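Local coordinates for protein HTH-type transcriptional regulator KdgR (Escherichia coli, PDB 1YSP) that represses transcription of genes for the transport and breakdown of 2-keto-3-deoxygluconate, and of the Entner-Doudoroff aldolase gene, and is represented here by its C-terminal IclR-type domain, at residues D4-A9 with Y36-D41. Residues are numbered along the deposited sequence; the frame is centred on the assembly and turned at random.
Sequences DLIRSA and YIHKID
A classic beta bulge in strand 33-40 of the GAF-like IclR effector domain meets the start of helix 4-20 here: I37 and H38 both lie opposite L26 of the neighbouring strand, and both send their side chains toward I6 and its helix. I6 gives the helix side its largest share of the contact. Its two branches divide the work. The longer one, with CG1 anti to the carbonyl carbon (chi1 -72°), reaches the bulge with CD1, 4.0 Å from I37 CB and 3.7 Å from I37 O. The shorter one lays CG2 over one face of the H38 ring, toward its rim, 4.3 Å from CG of that histidine. The preceding residue, L5, brings CD2 to 4.1 Å from I37 CD1, the two side chains crossing nearly at right angles; with CG1 between the backbone N and the carbonyl carbon (chi1 58°), I37 carries CD1 to L5. No hydrogen bond links the two segments, and the join rests on van der Waals contact, but H38 NE2 is hydrogen-bonded to D10 OD1 one helical turn beyond I6, which tethers the imidazole to the same helix. The axes of 4-9 and 36-40 run nearly parallel, 18° apart, and come within 9.2 Å. L5 and A9 pack on I168 of helix 151-172, while A9, I37 and H38 all touch L26, so helix 4-20 rests on strands 24-30 and 33-40 and packs against helix 151-172 alongside it.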
loop_
_atom_site.group_PDB
_atom_site.type_symbol
_atom_site.label_atom_id
_atom_site.label_comp_id
_atom_site.label_asym_id
_atom_site.label_seq_id
_atom_site.Cartn_x
_atom_site.Cartn_y
_atom_site.Cartn_z
ATOM N N ASP A 4 -19.139 -3.546 0.319
ATOM C CA ASP A 4 -18.705 -4.701 -0.433
ATOM C C ASP A 4 -17.181 -4.826 -0.529
ATOM O O ASP A 4 -16.677 -5.934 -0.461
ATOM C CB ASP A 4 -19.296 -4.635 -1.845
ATOM C CG ASP A 4 -20.814 -4.425 -1.842
ATOM O OD1 ASP A 4 -21.518 -5.084 -1.041
ATOM O OD2 ASP A 4 -21.297 -3.591 -2.639
ATOM N N LEU A 5 -16.467 -3.713 -0.711
ATOM C CA LEU A 5 -14.986 -3.744 -0.753
ATOM C C LEU A 5 -14.421 -4.361 0.528
ATOM O O LEU A 5 -13.543 -5.226 0.470
ATOM C CB LEU A 5 -14.382 -2.336 -1.010
ATOM C CG LEU A 5 -12.867 -2.116 -0.751
ATOM C CD1 LEU A 5 -11.961 -3.053 -1.543
ATOM C CD2 LEU A 5 -12.419 -0.649 -0.978
ATOM N N ILE A 6 -14.918 -3.918 1.675
ATOM C CA ILE A 6 -14.405 -4.382 2.975
ATOM C C ILE A 6 -14.803 -5.861 3.189
ATOM O O ILE A 6 -14.014 -6.668 3.680
ATOM C CB ILE A 6 -14.782 -3.409 4.138
ATOM C CG1 ILE A 6 -13.938 -2.116 4.018
ATOM C CG2 ILE A 6 -14.560 -4.071 5.502
ATOM C CD1 ILE A 6 -14.285 -0.955 4.980
ATOM N N ARG A 7 -16.019 -6.220 2.785
ATOM C CA ARG A 7 -16.445 -7.621 2.943
ATOM C C ARG A 7 -15.562 -8.596 2.140
ATOM O O ARG A 7 -15.121 -9.625 2.669
ATOM C CB ARG A 7 -17.917 -7.775 2.579
ATOM C CG ARG A 7 -18.585 -8.979 3.257
ATOM C CD ARG A 7 -20.148 -8.900 3.123
ATOM N NE ARG A 7 -20.785 -10.112 3.671
ATOM C CZ ARG A 7 -22.095 -10.392 3.610
ATOM N NH1 ARG A 7 -22.957 -9.556 3.022
ATOM N NH2 ARG A 7 -22.550 -11.519 4.128
ATOM N N SER A 8 -15.239 -8.231 0.895
ATOM C CA SER A 8 -14.381 -9.102 0.041
ATOM C C SER A 8 -12.961 -9.079 0.540
ATOM O O SER A 8 -12.259 -10.103 0.481
ATOM C CB SER A 8 -14.356 -8.643 -1.413
ATOM O OG SER A 8 -15.583 -8.940 -2.075
ATOM N N ALA A 9 -12.506 -7.882 0.925
ATOM C CA ALA A 9 -11.146 -7.717 1.428
ATOM C C ALA A 9 -10.986 -8.525 2.707
ATOM O O ALA A 9 -9.972 -9.174 2.886
ATOM C CB ALA A 9 -10.878 -6.256 1.720
ATOM N N TYR A 36 -6.494 3.804 7.103
ATOM C CA TYR A 36 -6.681 2.343 7.173
ATOM C C TYR A 36 -8.167 2.029 7.358
ATOM O O TYR A 36 -8.749 2.426 8.342
ATOM C CB TYR A 36 -5.823 1.710 8.266
ATOM C CG TYR A 36 -4.344 1.778 7.967
ATOM C CD1 TYR A 36 -3.840 1.326 6.750
ATOM C CD2 TYR A 36 -3.442 2.265 8.907
ATOM C CE1 TYR A 36 -2.488 1.380 6.468
ATOM C CE2 TYR A 36 -2.060 2.323 8.617
ATOM C CZ TYR A 36 -1.606 1.887 7.400
ATOM O OH TYR A 36 -0.259 1.938 7.082
ATOM N N ILE A 37 -8.771 1.366 6.378
ATOM C CA ILE A 37 -10.191 0.992 6.458
ATOM C C ILE A 37 -10.455 -0.451 6.974
ATOM O O ILE A 37 -11.548 -0.714 7.521
ATOM C CB ILE A 37 -10.943 1.298 5.135
ATOM C CG1 ILE A 37 -10.305 0.560 3.938
ATOM C CG2 ILE A 37 -10.944 2.832 4.886
ATOM C CD1 ILE A 37 -11.070 0.671 2.613
ATOM N N HIS A 38 -9.479 -1.366 6.827
ATOM C CA HIS A 38 -9.556 -2.706 7.464
ATOM C C HIS A 38 -8.180 -3.171 7.942
ATOM O O HIS A 38 -7.168 -2.697 7.449
ATOM C CB HIS A 38 -10.188 -3.748 6.529
ATOM C CG HIS A 38 -10.750 -4.955 7.238
ATOM N ND1 HIS A 38 -11.393 -4.880 8.456
ATOM C CD2 HIS A 38 -10.812 -6.256 6.864
ATOM C CE1 HIS A 38 -11.804 -6.088 8.812
ATOM N NE2 HIS A 38 -11.461 -6.944 7.864
ATOM N N LYS A 39 -8.143 -4.067 8.928
ATOM C CA LYS A 39 -6.875 -4.638 9.392
ATOM C C LYS A 39 -7.130 -6.055 9.896
ATOM O O LYS A 39 -8.201 -6.314 10.486
ATOM C CB LYS A 39 -6.329 -3.781 10.556
ATOM C CG LYS A 39 -4.892 -4.001 10.874
ATOM C CD LYS A 39 -4.424 -3.291 12.198
ATOM C CE LYS A 39 -3.004 -3.730 12.583
ATOM N NZ LYS A 39 -2.602 -3.265 13.936
ATOM N N ILE A 40 -6.182 -6.956 9.635
ATOM C CA ILE A 40 -6.128 -8.266 10.299
ATOM C C ILE A 40 -4.754 -8.354 10.976
ATOM O O ILE A 40 -3.710 -8.329 10.298
ATOM C CB ILE A 40 -6.326 -9.446 9.338
ATOM C CG1 ILE A 40 -7.622 -9.312 8.518
ATOM C CG2 ILE A 40 -6.197 -10.800 10.098
ATOM C CD1 ILE A 40 -8.908 -9.389 9.302
ATOM N N ASP A 41 -4.765 -8.451 12.307
ATOM C CA ASP A 41 -3.547 -8.321 13.120
ATOM C C ASP A 41 -2.649 -9.533 13.131
ATOM O O ASP A 41 -3.116 -10.665 13.003
ATOM C CB ASP A 41 -3.895 -7.958 14.564
ATOM C CG ASP A 41 -3.672 -6.492 14.867
ATOM O OD1 ASP A 41 -4.677 -5.752 14.948
ATOM O OD2 ASP A 41 -2.491 -6.075 15.013
#